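Local atomic coordinates of probable phospholipase A2 homolog 2 (Oryza sativa, PDB entry 2WG9), a protein that probably catalyses the calcium-dependent hydrolysis of the 2-acyl ester of membrane phosphoglycerides, releasing a lysophospholipid and a free fatty acid. Residues L34-Y39 against A93-N98; C19-E24 against P48-C53. One frame throughout, in Å; residues are numbered along the deposited sequence. Where two conformers were deposited one is given.

Interaction 1 (L34-Y39 against A93-N98); sequences LRYGKY and ATFPGN. With CA (calcium ion), chain C.
Gly37, the last residue of strand 35-37, and Phe95 bring the two backbones nearest, their CA atoms 8.1 Å apart, so side chains bridge most of the gap. Segment 93-98 is irregular and closes in a type II beta turn from Phe95 to Asn98. Phe95 drives the edge of its ring at one face of Tyr36, an edge-to-face pair with centroids 5.6 Å apart and planes at 78°; CE1 leads, 4.0 Å from Tyr36 CE2. Phe95 CZ also lies 4.0 Å from Gly37 N. The Tyr36 ring reaches the turn because a chi1 of 178° swings CG away from the backbone N, and there Asn98 ND2 makes a weak hydrogen bond to Tyr36 OH at 3.3 Å. Asn98 ND2 gives a shorter bond of 2.7 Å to Thr94 OG1, and the amide plane stands 75° from the tyrosine ring. Asp54 OD2 is hydrogen-bonded to both Tyr36 OH and Thr94 OG1, joining the two hydroxyls through one carboxylate oxygen. A leucine in place of Tyr36 would probably leave Asp54 without its phenolic partner and the Phe95 edge without an aromatic face. Beyond the strand, Tyr39 O binds the calcium ion at 2.3 Å; Gly41, Tyr44 and Asp64 are its other protein ligands. The contact thus joins the strand leading into the calcium loop to the connection between helices 77-88 and 102-125: Tyr36 packs on Leu56 of helix 55-68 and on Val102 and Thr105 of helix 102-125, while strand 35-37 pairs antiparallel with strand 24-26.

Interaction 2 (C19-E24 against P48-C53); sequences CSRTCE and PGERPC
Pro48 begins the contact with segment 19-24: its CD lies 4.4 Å from Cys19 SG, whose disulfide partner is Cys47. Pro48 O accepts a bond from a water that in turn accepts one from Arg21 NH2. Past Gly49, Glu50 turns its bent side chain to Arg21, and the carboxylate lies against the aliphatic CB and CG of the arginine. Arg21 NH2 then reaches Glu50 OE2 at 2.9 Å, a salt bridge in the guanidinium plane but on the anti side of the carboxylate, with the two planes 71° apart. Glu50 OE1 has its own salt bridge to Lys38 and takes a water-donated bond of 2.7 Å; that water also donates to Arg21 O. The acid is thus gripped between two cations, which would probably favour its ionised form. Cys53 ends the segment in a disulfide to Cys23, SG to SG 2.0 Å, with a chi3 of -92°. In this disulfide-tied partner loop Ser20 OG accepts from Thr22 N, an ST turn. The two stretches run in nearly the same direction, 17° apart. They tie the loop entering strand 24-26 to the one entering helix 55-68, on which Pro52 packs against Asp57, Ala58 and Met61.

In the fold
Interaction 1 is mostly buried, whereas interaction 2 lies at the surface; their centres lie about 9 Å apart. The first relies on aromatic packing and uncharged groups converging on the carboxylate of Asp54; the second uses a covalent bond, a salt bridge and water. Their first segments meet in the small sheet, where Glu24 and Gly37 share backbone hydrogen bonds. Segments 34-39 and 48-53 are joined as well: Lys38 NZ pairs with Glu50 OE1 at 2.7 Å, and Tyr39 OH is probably hydrogen-bonded to Glu50 O. Phe95 CD1 packs 3.4 Å from Cys53 CB, placing the disulfide beside the aromatic pair. Both contacts thus involve or adjoin the segment whose Tyr39 O binds calcium.

Interaction 1 (L34-Y39 against A93-N98)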
loop_
_atom_site.group_PDB
_atom_site.type_symbol
_atom_site.label_atom_id
_atom_site.label_comp_id
_atom_site.label_asym_id
_atom_site.label_seq_id
_atom_site.Cartn_x
_atom_site.Cartn_y
_atom_site.Cartn_z
ATOM N N LEU A 34 -8.483 5.438 3.289
ATOM C CA LEU A 34 -7.118 5.964 3.258
ATOM C C LEU A 34 -6.619 6.156 1.821
ATOM O O LEU A 34 -6.740 5.248 0.994
ATOM C CB LEU A 34 -6.193 5.006 4.023
ATOM C CG LEU A 34 -4.802 5.438 4.500
ATOM C CD1 LEU A 34 -4.441 4.680 5.771
ATOM C CD2 LEU A 34 -3.742 5.219 3.434
ATOM N N ARG A 35 -6.074 7.339 1.537
ATOM C CA ARG A 35 -5.341 7.591 0.298
ATOM C C ARG A 35 -4.104 8.411 0.628
ATOM O O ARG A 35 -4.206 9.562 1.054
ATOM C CB ARG A 35 -6.200 8.299 -0.752
ATOM C CG ARG A 35 -7.249 7.402 -1.350
ATOM C CD ARG A 35 -7.982 8.068 -2.472
ATOM N NE ARG A 35 -8.920 7.139 -3.086
ATOM C CZ ARG A 35 -9.864 7.488 -3.956
ATOM N NH1 ARG A 35 -10.003 8.757 -4.324
ATOM N NH2 ARG A 35 -10.670 6.560 -4.455
ATOM N N TYR A 36 -2.940 7.800 0.428
ATOM C CA TYR A 36 -1.664 8.363 0.855
ATOM C C TYR A 36 -0.664 8.176 -0.278
ATOM O O TYR A 36 -0.507 7.062 -0.800
ATOM C CB TYR A 36 -1.206 7.634 2.127
ATOM C CG TYR A 36 0.128 8.033 2.697
ATOM C CD1 TYR A 36 0.209 8.763 3.892
ATOM C CD2 TYR A 36 1.320 7.644 2.077
ATOM C CE1 TYR A 36 1.443 9.113 4.434
ATOM C CE2 TYR A 36 2.551 7.994 2.607
ATOM C CZ TYR A 36 2.610 8.723 3.783
ATOM O OH TYR A 36 3.840 9.061 4.302
ATOM N N GLY A 37 0.013 9.267 -0.645
ATOM C CA GLY A 37 0.934 9.258 -1.780
ATOM C C GLY A 37 0.155 8.968 -3.050
ATOM O O GLY A 37 -1.011 9.364 -3.165
ATOM N N LYS A 38 0.793 8.281 -3.996
ATOM C CA LYS A 38 0.151 7.905 -5.256
ATOM C C LYS A 38 -0.333 6.452 -5.220
ATOM O O LYS A 38 -1.098 6.033 -6.098
ATOM C CB LYS A 38 1.115 8.093 -6.444
ATOM C CG LYS A 38 1.508 9.533 -6.756
ATOM C CD LYS A 38 2.696 9.556 -7.721
ATOM C CE LYS A 38 3.277 10.950 -7.903
ATOM N NZ LYS A 38 4.437 10.951 -8.872
ATOM N N TYR A 39 0.109 5.691 -4.208
ATOM C CA TYR A 39 -0.065 4.227 -4.190
ATOM C C TYR A 39 -0.768 3.619 -2.959
ATOM O O TYR A 39 -1.377 2.562 -3.070
ATOM C CB TYR A 39 1.295 3.518 -4.393
ATOM C CG TYR A 39 1.921 3.751 -5.755
ATOM C CD1 TYR A 39 2.842 4.784 -5.960
ATOM C CD2 TYR A 39 1.594 2.934 -6.839
ATOM C CE1 TYR A 39 3.421 4.995 -7.224
ATOM C CE2 TYR A 39 2.160 3.144 -8.106
ATOM C CZ TYR A 39 3.066 4.173 -8.290
ATOM O OH TYR A 39 3.625 4.374 -9.541
ATOM N N ALA A 93 12.574 11.772 4.605
ATOM C CA ALA A 93 11.617 12.847 4.404
ATOM C C ALA A 93 10.350 12.319 3.754
ATOM O O ALA A 93 10.393 11.391 2.942
ATOM C CB ALA A 93 12.226 13.945 3.538
ATOM N N THR A 94 9.223 12.913 4.111
ATOM C CA THR A 94 8.000 12.667 3.377
ATOM C C THR A 94 7.807 13.809 2.381
ATOM O O THR A 94 8.617 14.745 2.329
ATOM C CB THR A 94 6.780 12.486 4.318
ATOM O OG1 THR A 94 5.649 12.035 3.556
ATOM C CG2 THR A 94 6.436 13.787 5.041
ATOM N N PHE A 95 6.752 13.719 1.581
ATOM C CA PHE A 95 6.465 14.727 0.576
ATOM C C PHE A 95 5.898 15.998 1.212
ATOM O O PHE A 95 5.239 15.935 2.263
ATOM C CB PHE A 95 5.523 14.171 -0.499
ATOM C CG PHE A 95 4.275 13.526 0.046
ATOM C CD1 PHE A 95 4.294 12.202 0.497
ATOM C CD2 PHE A 95 3.079 14.235 0.096
ATOM C CE1 PHE A 95 3.150 11.604 0.991
ATOM C CE2 PHE A 95 1.915 13.646 0.580
ATOM C CZ PHE A 95 1.948 12.329 1.036
ATOM N N PRO A 96 6.195 17.165 0.608
ATOM C CA PRO A 96 5.609 18.397 1.122
ATOM C C PRO A 96 4.101 18.398 0.959
ATOM O O PRO A 96 3.579 17.913 -0.054
ATOM C CB PRO A 96 6.251 19.496 0.267
ATOM C CG PRO A 96 6.875 18.818 -0.884
ATOM C CD PRO A 96 7.118 17.398 -0.518
ATOM N N GLY A 97 3.404 18.933 1.951
ATOM C CA GLY A 97 1.946 18.960 1.915
ATOM C C GLY A 97 1.288 17.683 2.406
ATOM O O GLY A 97 0.074 17.531 2.291
ATOM N N ASN A 98 2.082 16.767 2.954
ATOM C CA ASN A 98 1.556 15.540 3.559
ATOM C C ASN A 98 0.800 15.865 4.848
ATOM O O ASN A 98 1.404 16.206 5.863
ATOM C CB ASN A 98 2.692 14.551 3.846
ATOM C CG ASN A 98 2.193 13.177 4.259
ATOM O OD1 ASN A 98 0.989 12.921 4.327
ATOM N ND2 ASN A 98 3.128 12.277 4.528
HETATM CA CA CA C . -2.911 0.975 -3.538
HETATM O O HOH W 1 -4.460 -0.554 -4.553
#

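Interaction 2 (C19-E24 against P48-C53)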
loop_
_atom_site.group_PDB
_atom_site.type_symbol
_atom_site.label_atom_id
_atom_site.label_comp_id
_atom_site.label_asym_id
_atom_site.label_seq_id
_atom_site.Cartn_x
_atom_site.Cartn_y
_atom_site.Cartn_z
ATOM N N CYS A 19 -6.029 6.216 -12.416
ATOM C CA CYS A 19 -4.857 6.116 -11.557
ATOM C C CYS A 19 -4.400 7.503 -11.109
ATOM O O CYS A 19 -4.781 8.516 -11.710
ATOM C CB CYS A 19 -3.730 5.386 -12.301
ATOM S SG CYS A 19 -3.385 6.059 -13.958
ATOM N N SER A 20 -3.578 7.547 -10.060
ATOM C CA SER A 20 -3.131 8.818 -9.496
ATOM C C SER A 20 -1.759 9.264 -9.995
ATOM O O SER A 20 -0.857 8.446 -10.173
ATOM C CB SER A 20 -3.107 8.740 -7.967
ATOM O OG SER A 20 -2.523 9.899 -7.402
ATOM N N ARG A 21 -1.620 10.570 -10.196
ATOM C CA ARG A 21 -0.327 11.216 -10.425
ATOM C C ARG A 21 -0.052 12.265 -9.339
ATOM O O ARG A 21 0.848 13.093 -9.488
ATOM C CB ARG A 21 -0.287 11.879 -11.810
ATOM C CG ARG A 21 -0.751 10.992 -12.964
ATOM C CD ARG A 21 -0.491 11.644 -14.322
ATOM N NE ARG A 21 -0.982 10.822 -15.429
ATOM C CZ ARG A 21 -0.302 9.830 -16.003
ATOM N NH1 ARG A 21 -0.849 9.151 -17.005
ATOM N NH2 ARG A 21 0.921 9.511 -15.587
ATOM N N THR A 22 -0.814 12.200 -8.243
ATOM C CA THR A 22 -0.747 13.202 -7.178
ATOM C C THR A 22 -0.503 12.559 -5.813
ATOM O O THR A 22 -1.068 11.516 -5.499
ATOM C CB THR A 22 -2.028 14.100 -7.139
ATOM O OG1 THR A 22 -2.163 14.717 -5.850
ATOM C CG2 THR A 22 -3.270 13.291 -7.406
ATOM N N CYS A 23 0.351 13.190 -5.012
ATOM C CA CYS A 23 0.630 12.721 -3.660
ATOM C C CYS A 23 -0.511 13.127 -2.732
ATOM O O CYS A 23 -0.601 14.282 -2.317
ATOM C CB CYS A 23 1.959 13.288 -3.155
ATOM S SG CYS A 23 3.377 12.816 -4.187
ATOM N N GLU A 24 -1.371 12.162 -2.412
ATOM C CA GLU A 24 -2.536 12.395 -1.562
ATOM C C GLU A 24 -2.249 12.203 -0.068
ATOM O O GLU A 24 -1.253 11.584 0.320
ATOM C CB GLU A 24 -3.707 11.501 -2.005
ATOM C CG GLU A 24 -4.262 11.830 -3.401
ATOM C CD GLU A 24 -4.769 13.259 -3.517
ATOM O OE1 GLU A 24 -5.395 13.752 -2.561
ATOM O OE2 GLU A 24 -4.542 13.896 -4.561
ATOM N N PRO A 48 1.217 4.253 -14.488
ATOM C CA PRO A 48 2.506 3.652 -14.855
ATOM C C PRO A 48 3.626 4.688 -14.952
ATOM O O PRO A 48 3.443 5.773 -15.527
ATOM C CB PRO A 48 2.212 2.999 -16.207
ATOM C CG PRO A 48 0.739 2.670 -16.135
ATOM C CD PRO A 48 0.130 3.824 -15.391
ATOM N N GLY A 49 4.759 4.370 -14.335
ATOM C CA GLY A 49 5.926 5.239 -14.362
ATOM C C GLY A 49 6.001 6.281 -13.260
ATOM O O GLY A 49 7.054 6.884 -13.073
ATOM N N GLU A 50 4.896 6.495 -12.529
ATOM C CA GLU A 50 4.845 7.527 -11.476
ATOM C C GLU A 50 5.729 7.187 -10.295
ATOM O O GLU A 50 5.580 6.122 -9.679
ATOM C CB GLU A 50 3.414 7.755 -10.962
ATOM C CG GLU A 50 2.467 8.447 -11.938
ATOM C CD GLU A 50 2.847 9.887 -12.215
ATOM O OE1 GLU A 50 3.295 10.590 -11.289
ATOM O OE2 GLU A 50 2.687 10.323 -13.369
ATOM N N ARG A 51 6.644 8.093 -9.974
ATOM C CA ARG A 51 7.528 7.910 -8.830
ATOM C C ARG A 51 6.718 7.992 -7.534
ATOM O O ARG A 51 5.840 8.845 -7.418
ATOM C CB ARG A 51 8.631 8.973 -8.828
ATOM C CG ARG A 51 9.828 8.573 -8.004
ATOM C CD ARG A 51 10.667 9.742 -7.551
ATOM N NE ARG A 51 11.599 9.303 -6.508
ATOM C CZ ARG A 51 12.465 10.090 -5.880
ATOM N NH1 ARG A 51 13.256 9.576 -4.952
ATOM N NH2 ARG A 51 12.549 11.382 -6.175
ATOM N N PRO A 52 7.001 7.098 -6.558
ATOM C CA PRO A 52 6.290 7.214 -5.288
ATOM C C PRO A 52 6.700 8.488 -4.561
ATOM O O PRO A 52 7.729 9.078 -4.876
ATOM C CB PRO A 52 6.765 5.995 -4.483
ATOM C CG PRO A 52 7.431 5.107 -5.454
ATOM C CD PRO A 52 7.946 5.965 -6.554
ATOM N N CYS A 53 5.893 8.889 -3.585
ATOM C CA CYS A 53 6.024 10.185 -2.942
ATOM C C CYS A 53 6.972 10.178 -1.752
ATOM O O CYS A 53 7.480 11.229 -1.349
ATOM C CB CYS A 53 4.643 10.675 -2.512
ATOM S SG CYS A 53 3.504 10.822 -3.878
HETATM O O HOH W 2 1.665 7.060 -17.040
HETATM O O HOH W 3 3.363 13.276 -11.251
#